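Local coordinates for ecdysteroid-phosphate phosphatase (PDB 3C7T), which removes the phosphate from ecdysteroid phosphates, above all ecdysone 22-phosphate, to release the active hormones, and also acts as a protein tyrosine phosphatase, at residues Val85-Gln98 and Ser109-Phe121. Residues are numbered along the deposited sequence; the frame is centred on the assembly and turned at random.
With WO4 (tungstate(VI)ion), chain E.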
loop_
_atom_site.group_PDB
_atom_site.type_symbol
_atom_site.label_atom_id
_atom_site.label_comp_id
_atom_site.label_asym_id
_atom_site.label_seq_id
_atom_site.Cartn_x
_atom_site.Cartn_y
_atom_site.Cartn_z
ATOM N N VAL A 85 -7.312 -20.717 10.939
ATOM C CA VAL A 85 -6.208 -19.829 10.567
ATOM C C VAL A 85 -4.986 -20.185 11.412
ATOM O O VAL A 85 -5.030 -20.137 12.654
ATOM C CB VAL A 85 -6.588 -18.338 10.756
ATOM C CG1 VAL A 85 -5.417 -17.419 10.418
ATOM C CG2 VAL A 85 -7.807 -17.976 9.902
ATOM N N TYR A 86 -3.925 -20.593 10.721
ATOM C CA TYR A 86 -2.655 -20.983 11.354
ATOM C C TYR A 86 -1.560 -20.041 10.861
ATOM O O TYR A 86 -1.482 -19.765 9.664
ATOM C CB TYR A 86 -2.299 -22.437 11.013
ATOM C CG TYR A 86 -3.370 -23.425 11.432
ATOM C CD1 TYR A 86 -4.481 -23.652 10.619
ATOM C CD2 TYR A 86 -3.281 -24.115 12.647
ATOM C CE1 TYR A 86 -5.478 -24.560 11.003
ATOM C CE2 TYR A 86 -4.271 -25.035 13.040
ATOM C CZ TYR A 86 -5.366 -25.240 12.210
ATOM O OH TYR A 86 -6.359 -26.119 12.564
ATOM N N ALA A 87 -0.728 -19.556 11.780
ATOM C CA ALA A 87 0.341 -18.628 11.432
ATOM C C ALA A 87 1.659 -19.056 12.044
ATOM O O ALA A 87 1.705 -19.515 13.191
ATOM C CB ALA A 87 -0.002 -17.234 11.876
ATOM N N SER A 88 2.735 -18.904 11.268
ATOM C CA SER A 88 4.080 -19.050 11.798
ATOM C C SER A 88 4.225 -18.083 12.972
ATOM O O SER A 88 3.572 -17.060 12.989
ATOM C CB SER A 88 5.082 -18.677 10.702
ATOM O OG SER A 88 6.331 -18.373 11.260
ATOM N N PRO A 89 5.058 -18.415 13.978
ATOM C CA PRO A 89 5.147 -17.523 15.134
ATOM C C PRO A 89 5.929 -16.211 14.891
ATOM O O PRO A 89 5.962 -15.358 15.790
ATOM C CB PRO A 89 5.827 -18.407 16.200
ATOM C CG PRO A 89 6.638 -19.363 15.409
ATOM C CD PRO A 89 5.885 -19.625 14.142
ATOM N N ALA A 90 6.539 -16.050 13.705
ATOM C CA ALA A 90 7.201 -14.790 13.320
ATOM C C ALA A 90 6.185 -13.664 13.352
ATOM O O ALA A 90 5.051 -13.822 12.841
ATOM C CB ALA A 90 7.819 -14.903 11.914
ATOM N N LEU A 91 6.588 -12.508 13.896
ATOM C CA LEU A 91 5.648 -11.395 14.041
ATOM C C LEU A 91 5.043 -10.983 12.714
ATOM O O LEU A 91 3.845 -10.654 12.665
ATOM C CB LEU A 91 6.296 -10.171 14.682
ATOM C CG LEU A 91 5.393 -8.945 14.759
ATOM C CD1 LEU A 91 4.132 -9.221 15.625
ATOM C CD2 LEU A 91 6.199 -7.689 15.219
ATOM N N ARG A 92 5.843 -10.991 11.654
ATOM C CA ARG A 92 5.328 -10.625 10.312
ATOM C C ARG A 92 4.184 -11.535 9.845
ATOM O O ARG A 92 3.260 -11.096 9.141
ATOM C CB ARG A 92 6.475 -10.609 9.294
ATOM C CG ARG A 92 7.196 -11.949 9.162
ATOM C CD ARG A 92 8.414 -11.798 8.266
ATOM N NE ARG A 92 9.299 -12.959 8.142
ATOM C CZ ARG A 92 10.282 -13.285 8.996
ATOM N NH1 ARG A 92 10.485 -12.597 10.131
ATOM N NH2 ARG A 92 11.046 -14.344 8.734
ATOM N N CYS A 93 4.243 -12.797 10.242
ATOM C CA CYS A 93 3.222 -13.774 9.843
ATOM C C CYS A 93 1.937 -13.596 10.655
ATOM O O CYS A 93 0.820 -13.628 10.107
ATOM C CB CYS A 93 3.760 -15.204 9.946
ATOM S SG CYS A 93 5.313 -15.445 9.042
ATOM N N VAL A 94 2.082 -13.421 11.965
ATOM C CA VAL A 94 0.906 -13.148 12.806
ATOM C C VAL A 94 0.223 -11.825 12.395
ATOM O O VAL A 94 -1.012 -11.739 12.320
ATOM C CB VAL A 94 1.252 -13.143 14.307
ATOM C CG1 VAL A 94 -0.038 -12.999 15.124
ATOM C CG2 VAL A 94 1.966 -14.462 14.688
ATOM N N GLU A 95 1.011 -10.804 12.084
ATOM C CA GLU A 95 0.403 -9.566 11.606
ATOM C C GLU A 95 -0.248 -9.736 10.249
ATOM O O GLU A 95 -1.295 -9.149 10.014
ATOM C CB GLU A 95 1.410 -8.423 11.579
ATOM C CG GLU A 95 1.909 -8.009 12.970
ATOM C CD GLU A 95 2.834 -6.781 12.903
ATOM O OE1 GLU A 95 3.716 -6.735 12.016
ATOM O OE2 GLU A 95 2.693 -5.867 13.744
ATOM N N THR A 96 0.329 -10.561 9.375
ATOM C CA THR A 96 -0.314 -10.818 8.089
ATOM C C THR A 96 -1.669 -11.494 8.334
ATOM O O THR A 96 -2.675 -11.178 7.681
ATOM C CB THR A 96 0.577 -11.639 7.181
ATOM O OG1 THR A 96 1.808 -10.921 7.007
ATOM C CG2 THR A 96 -0.107 -11.876 5.773
ATOM N N ALA A 97 -1.683 -12.414 9.288
ATOM C CA ALA A 97 -2.916 -13.139 9.617
ATOM C C ALA A 97 -3.995 -12.164 10.076
ATOM O O ALA A 97 -5.162 -12.280 9.662
ATOM C CB ALA A 97 -2.621 -14.205 10.694
ATOM N N GLN A 98 -3.622 -11.213 10.936
ATOM C CA GLN A 98 -4.596 -10.228 11.384
ATOM C C GLN A 98 -5.077 -9.326 10.244
ATOM O O GLN A 98 -6.273 -9.100 10.122
ATOM C CB GLN A 98 -4.066 -9.378 12.542
ATOM C CG GLN A 98 -5.147 -8.479 13.171
ATOM C CD GLN A 98 -6.297 -9.286 13.731
ATOM O OE1 GLN A 98 -6.084 -10.235 14.489
ATOM N NE2 GLN A 98 -7.525 -8.927 13.352
ATOM N N SER A 109 -14.667 -14.644 16.509
ATOM C CA SER A 109 -14.452 -16.014 16.974
ATOM C C SER A 109 -13.390 -16.745 16.143
ATOM O O SER A 109 -12.921 -17.814 16.542
ATOM C CB SER A 109 -15.754 -16.802 16.929
ATOM O OG SER A 109 -16.163 -16.975 15.587
ATOM N N VAL A 110 -13.040 -16.184 14.984
ATOM C CA VAL A 110 -12.009 -16.768 14.112
ATOM C C VAL A 110 -10.648 -16.265 14.570
ATOM O O VAL A 110 -10.279 -15.119 14.310
ATOM C CB VAL A 110 -12.243 -16.463 12.609
ATOM C CG1 VAL A 110 -11.157 -17.130 11.745
ATOM C CG2 VAL A 110 -13.645 -16.919 12.171
ATOM N N LYS A 111 -9.925 -17.142 15.265
ATOM C CA LYS A 111 -8.721 -16.775 15.988
ATOM C C LYS A 111 -7.482 -17.231 15.245
ATOM O O LYS A 111 -7.513 -18.228 14.512
ATOM C CB LYS A 111 -8.721 -17.436 17.373
ATOM C CG LYS A 111 -9.895 -17.079 18.276
ATOM C CD LYS A 111 -9.696 -15.730 18.940
ATOM C CE LYS A 111 -10.727 -15.503 20.015
ATOM N NZ LYS A 111 -10.853 -14.045 20.299
ATOM N N ILE A 112 -6.390 -16.505 15.446
ATOM C CA ILE A 112 -5.108 -16.881 14.867
ATOM C C ILE A 112 -4.415 -17.913 15.756
ATOM O O ILE A 112 -4.113 -17.635 16.928
ATOM C CB ILE A 112 -4.180 -15.664 14.701
ATOM C CG1 ILE A 112 -4.848 -14.597 13.826
ATOM C CG2 ILE A 112 -2.835 -16.094 14.069
ATOM C CD1 ILE A 112 -4.236 -13.241 13.963
ATOM N N LYS A 113 -4.169 -19.092 15.191
ATOM C CA LYS A 113 -3.501 -20.176 15.896
ATOM C C LYS A 113 -2.017 -20.151 15.554
ATOM O O LYS A 113 -1.635 -20.471 14.426
ATOM C CB LYS A 113 -4.114 -21.517 15.488
ATOM C CG LYS A 113 -5.614 -21.652 15.834
ATOM C CD LYS A 113 -6.158 -23.024 15.459
ATOM C CE LYS A 113 -7.610 -22.951 14.977
ATOM N NZ LYS A 113 -8.472 -22.108 15.860
ATOM N N VAL A 114 -1.189 -19.785 16.531
ATOM C CA VAL A 114 0.245 -19.605 16.304
ATOM C C VAL A 114 0.893 -20.983 16.391
ATOM O O VAL A 114 0.858 -21.646 17.442
ATOM C CB VAL A 114 0.857 -18.586 17.302
ATOM C CG1 VAL A 114 2.396 -18.598 17.258
ATOM C CG2 VAL A 114 0.315 -17.187 17.021
ATOM N N GLU A 115 1.445 -21.411 15.261
ATOM C CA GLU A 115 1.941 -22.763 15.075
ATOM C C GLU A 115 3.428 -22.727 14.724
ATOM O O GLU A 115 3.794 -22.378 13.599
ATOM C CB GLU A 115 1.155 -23.433 13.950
ATOM C CG GLU A 115 1.608 -24.851 13.652
ATOM C CD GLU A 115 1.753 -25.676 14.927
ATOM O OE1 GLU A 115 0.725 -25.889 15.622
ATOM O OE2 GLU A 115 2.892 -26.090 15.229
ATOM N N PRO A 116 4.300 -23.053 15.688
ATOM C CA PRO A 116 5.741 -23.103 15.383
ATOM C C PRO A 116 6.110 -24.113 14.284
ATOM O O PRO A 116 7.169 -23.991 13.649
ATOM C CB PRO A 116 6.370 -23.472 16.738
ATOM C CG PRO A 116 5.335 -23.009 17.747
ATOM C CD PRO A 116 4.027 -23.320 17.115
ATOM N N GLY A 117 5.231 -25.072 14.018
ATOM C CA GLY A 117 5.456 -26.006 12.913
ATOM C C GLY A 117 5.647 -25.266 11.602
ATOM O O GLY A 117 6.357 -25.738 10.722
ATOM N N LEU A 118 5.031 -24.088 11.493
ATOM C CA LEU A 118 5.077 -23.280 10.276
ATOM C C LEU A 118 6.301 -22.370 10.159
ATOM O O LEU A 118 6.488 -21.725 9.119
ATOM C CB LEU A 118 3.774 -22.452 10.159
ATOM C CG LEU A 118 2.459 -23.252 10.055
ATOM C CD1 LEU A 118 1.296 -22.287 9.992
ATOM C CD2 LEU A 118 2.458 -24.203 8.848
ATOM N N PHE A 119 7.143 -22.314 11.195
ATOM C CA PHE A 119 8.309 -21.419 11.133
ATOM C C PHE A 119 9.292 -21.817 10.014
ATOM O O PHE A 119 9.419 -22.996 9.664
ATOM C CB PHE A 119 9.006 -21.276 12.503
ATOM C CG PHE A 119 10.046 -20.179 12.543
ATOM C CD1 PHE A 119 9.677 -18.849 12.413
ATOM C CD2 PHE A 119 11.401 -20.494 12.716
ATOM C CE1 PHE A 119 10.641 -17.833 12.437
ATOM C CE2 PHE A 119 12.379 -19.486 12.754
ATOM C CZ PHE A 119 11.995 -18.154 12.613
ATOM N N GLU A 120 9.971 -20.806 9.451
ATOM C CA GLU A 120 10.919 -20.982 8.366
ATOM C C GLU A 120 12.064 -21.921 8.772
ATOM O O GLU A 120 12.226 -22.249 9.947
ATOM C CB GLU A 120 11.491 -19.618 7.962
ATOM C CG GLU A 120 12.450 -19.021 8.991
ATOM C CD GLU A 120 12.965 -17.643 8.599
ATOM O OE1 GLU A 120 12.486 -17.097 7.568
ATOM O OE2 GLU A 120 13.867 -17.118 9.319
ATOM N N PHE A 121 12.838 -22.347 7.783
ATOM C CA PHE A 121 13.991 -23.214 7.991
ATOM C C PHE A 121 15.039 -22.514 8.846
ATOM O O PHE A 121 15.459 -21.390 8.540
ATOM C CB PHE A 121 14.537 -23.608 6.604
ATOM C CG PHE A 121 15.779 -24.459 6.622
ATOM C CD1 PHE A 121 16.027 -25.386 7.639
ATOM C CD2 PHE A 121 16.680 -24.367 5.558
ATOM C CE1 PHE A 121 17.174 -26.161 7.614
ATOM C CE2 PHE A 121 17.817 -25.139 5.531
ATOM C CZ PHE A 121 18.059 -26.044 6.560
HETATM W W WO4 E . 10.115 -14.534 4.368
HETATM O O1 WO4 E . 8.966 -15.432 3.099
HETATM O O2 WO4 E . 11.769 -15.589 4.049
HETATM O O3 WO4 E . 10.763 -12.689 4.025
HETATM O O4 WO4 E . 9.778 -14.869 6.274
HETATM O O HOH W 1 -8.671 -20.380 13.449
HETATM O O HOH W 2 13.362 -14.907 10.331
#
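Three backbone hydrogen bonds join strand 85-87 to the parallel strand 112-114: Lys113 N donates to Val85 O, Ala87 N to Lys113 O, and Glu115 N to Ala87 O, the last nearly straight at 176°. Before Val85 a water continues the ladder, accepting from Val85 N and Lys113 NZ and donating to Lys111 O. The aliphatic part of Lys113 slants across the Tyr86 side chain, CD lying 3.7 Å from Tyr86 CE2. On the other side of the sheet Ile112 reaches helix 91-98, where its CD1 meets Ala97 CB at 3.8 Å, while Val114 CG2 touches Val94 CG2.

Past the strand ends, Glu115 turns back on its own chain and takes Gly117 N on the anti lone pair of OE2; OE1 is hydrogen-bonded to Tyr149 OH and the backbone N of Tyr152. Ser88 OG, its chi1 of 160° setting it opposite the backbone N, comes to the edge of the Phe119 ring, 3.6 Å from CD1, and is hydrogen-bonded to His192.

Extended from CG to NE, Arg92 puts two N-H groups on one tungstate oxygen, O4, at 2.7 Å from NE and 2.8 Å from NH2. NH2 also forms a long salt bridge of 3.3 Å with Glu120 OE1, the carboxylate plane turned 62° from the guanidinium, and a water links NH2 to Glu120 OE2, which has a second partner in Lys128. Both residues line the tungstate pocket, which probably receives the substrate phosphate, beside the phosphohistidine nucleophile His12, at the C-terminal ends of the parallel strands of a beta-alpha-beta unit in the histidine phosphatase (PGM-homology) domain that forms this C-terminal part of the protein.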